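Local coordinates for protein lipolytic enzyme, g-d-s-l (Clostridium thermocellum, PDB 2W1W) that contains a family 6 carbohydrate-binding module, a beta-sandwich domain that carries a calcium ion, at residues I42-N47 with P121-L126. Residues are numbered along the deposited sequence; the frame is centred on the assembly and turned at random. Where two conformers were deposited one is given.
Sequences IEWNVN and PNVDYL. With CA (calcium ion), chain C.
Leu126 lays its CB over one face of the six-membered ring of Trp44, 3.9 Å from the ring centroid and displaced toward the rim, where Trp44 CZ3 is the nearest ring atom to Leu126 CB at 3.6 Å. The broad indole is long enough to bridge the gap between the strands, and its face then meets this CB in a CH-pi contact, while NE1 is satisfied by the carbonyl oxygen of Gln8. Leucine suits the position because it is branched: chi1 (166°) sets CG anti to the backbone N, and with chi2 at 65° the Leu126 CD2 branch touches both Trp44 CE3, at 3.8 Å, and Val46 CG2, at 4.1 Å. At the other end, in the conformer given, Ile42 CD1 comes within 3.6 Å of Val123 CG1. Val123 CG1 also lies near the plane at the edge of the Trp44 ring, 4.4 Å from CH2. Asp124 turns away from this core, and its OD1 and backbone O bind calcium alongside the carbonyl oxygens of Thr27 and Cys30; Arg59 pairs with OD2. No hydrogen bond joins the segments, whose strands run 21° from parallel in two facing antiparallel sheets: the apolar core of a beta-sandwich, the fold of family 6 carbohydrate-binding modules.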
# COMPACT_ATOMS: atom_id res chain seq x y z
N ILE A 42 1.59 4.54 -5.17
CA ILE A 42 0.14 4.55 -4.98
C ILE A 42 -0.16 5.45 -3.78
O ILE A 42 0.61 5.54 -2.85
CB ILE A 42 -0.42 3.13 -4.77
CG1 ILE A 42 0.04 2.56 -3.41
CG2 ILE A 42 -0.01 2.24 -5.94
CD1 ILE A 42 -0.35 1.11 -3.15
N GLU A 43 -1.27 6.13 -3.86
CA GLU A 43 -1.67 7.01 -2.77
C GLU A 43 -3.17 7.16 -2.65
O GLU A 43 -3.91 7.01 -3.63
CB GLU A 43 -0.97 8.35 -2.87
CG GLU A 43 -1.51 9.27 -3.81
CD GLU A 43 -0.85 10.65 -3.73
OE1 GLU A 43 0.28 10.82 -3.21
OE2 GLU A 43 -1.49 11.60 -4.24
N TRP A 44 -3.60 7.36 -1.42
CA TRP A 44 -5.00 7.61 -1.14
C TRP A 44 -5.13 8.82 -0.23
O TRP A 44 -4.25 9.18 0.51
CB TRP A 44 -5.65 6.43 -0.40
CG TRP A 44 -5.81 5.14 -1.17
CD1 TRP A 44 -6.92 4.75 -1.88
CD2 TRP A 44 -4.88 4.05 -1.24
NE1 TRP A 44 -6.71 3.51 -2.40
CE2 TRP A 44 -5.49 3.04 -2.01
CE3 TRP A 44 -3.59 3.82 -0.75
CZ2 TRP A 44 -4.87 1.81 -2.26
CZ3 TRP A 44 -3.00 2.62 -1.01
CH2 TRP A 44 -3.62 1.64 -1.76
N ASN A 45 -6.33 9.36 -0.28
CA ASN A 45 -6.79 10.43 0.62
C ASN A 45 -7.58 9.73 1.73
O ASN A 45 -8.68 9.24 1.51
CB ASN A 45 -7.68 11.41 -0.15
CG ASN A 45 -6.90 12.26 -1.13
OD1 ASN A 45 -7.15 12.19 -2.38
ND2 ASN A 45 -5.97 13.01 -0.63
N VAL A 46 -6.99 9.71 2.90
CA VAL A 46 -7.49 8.94 4.04
C VAL A 46 -7.99 9.87 5.15
O VAL A 46 -7.26 10.69 5.64
CB VAL A 46 -6.36 8.02 4.59
CG1 VAL A 46 -6.77 7.31 5.88
CG2 VAL A 46 -5.97 6.98 3.50
N ASN A 47 -9.26 9.74 5.49
CA ASN A 47 -9.85 10.56 6.55
C ASN A 47 -9.47 10.03 7.92
O ASN A 47 -9.44 8.81 8.18
CB ASN A 47 -11.35 10.66 6.42
CG ASN A 47 -11.95 11.66 7.40
OD1 ASN A 47 -12.59 11.26 8.34
ND2 ASN A 47 -11.72 12.95 7.17
N PRO A 121 5.60 -4.41 -4.51
CA PRO A 121 4.76 -5.58 -4.63
C PRO A 121 3.44 -5.21 -5.32
O PRO A 121 3.14 -4.02 -5.46
CB PRO A 121 4.48 -5.92 -3.17
CG PRO A 121 4.42 -4.58 -2.51
CD PRO A 121 5.50 -3.78 -3.18
N ASN A 122 2.64 -6.20 -5.67
CA ASN A 122 1.25 -5.94 -6.09
C ASN A 122 0.43 -5.65 -4.85
O ASN A 122 0.56 -6.34 -3.84
CB ASN A 122 0.66 -7.12 -6.86
CG ASN A 122 1.31 -7.31 -8.22
OD1 ASN A 122 2.00 -6.43 -8.73
ND2 ASN A 122 1.08 -8.49 -8.83
N VAL A 123 -0.33 -4.56 -4.89
CA VAL A 123 -1.07 -4.10 -3.68
C VAL A 123 -2.56 -4.13 -3.94
O VAL A 123 -3.07 -3.52 -4.88
CB VAL A 123 -0.62 -2.68 -3.23
CG1 VAL A 123 -1.48 -2.16 -2.06
CG2 VAL A 123 0.82 -2.64 -2.85
N ASP A 124 -3.24 -4.87 -3.08
CA ASP A 124 -4.68 -5.08 -3.14
C ASP A 124 -5.46 -3.87 -2.63
O ASP A 124 -6.43 -3.42 -3.26
CB ASP A 124 -5.05 -6.34 -2.34
CG ASP A 124 -6.45 -6.83 -2.59
OD1 ASP A 124 -7.06 -6.50 -3.64
OD2 ASP A 124 -6.95 -7.54 -1.67
N TYR A 125 -5.06 -3.41 -1.45
CA TYR A 125 -5.70 -2.29 -0.77
C TYR A 125 -4.84 -1.85 0.39
O TYR A 125 -3.90 -2.52 0.76
CB TYR A 125 -7.09 -2.68 -0.23
CG TYR A 125 -7.17 -3.84 0.75
CD1 TYR A 125 -6.58 -3.77 2.00
CD2 TYR A 125 -7.90 -4.97 0.45
CE1 TYR A 125 -6.73 -4.79 2.93
CE2 TYR A 125 -8.05 -6.00 1.37
CZ TYR A 125 -7.44 -5.91 2.60
OH TYR A 125 -7.55 -6.93 3.53
N LEU A 126 -5.23 -0.70 0.92
CA LEU A 126 -4.80 -0.19 2.22
C LEU A 126 -6.02 -0.19 3.16
O LEU A 126 -7.07 0.33 2.85
CB LEU A 126 -4.28 1.23 2.09
CG LEU A 126 -4.08 2.05 3.37
CD1 LEU A 126 -3.00 1.44 4.27
CD2 LEU A 126 -3.78 3.54 3.04
CA CA C . -8.15 -4.71 -4.53
O HOH W 1 -9.39 -3.11 -3.79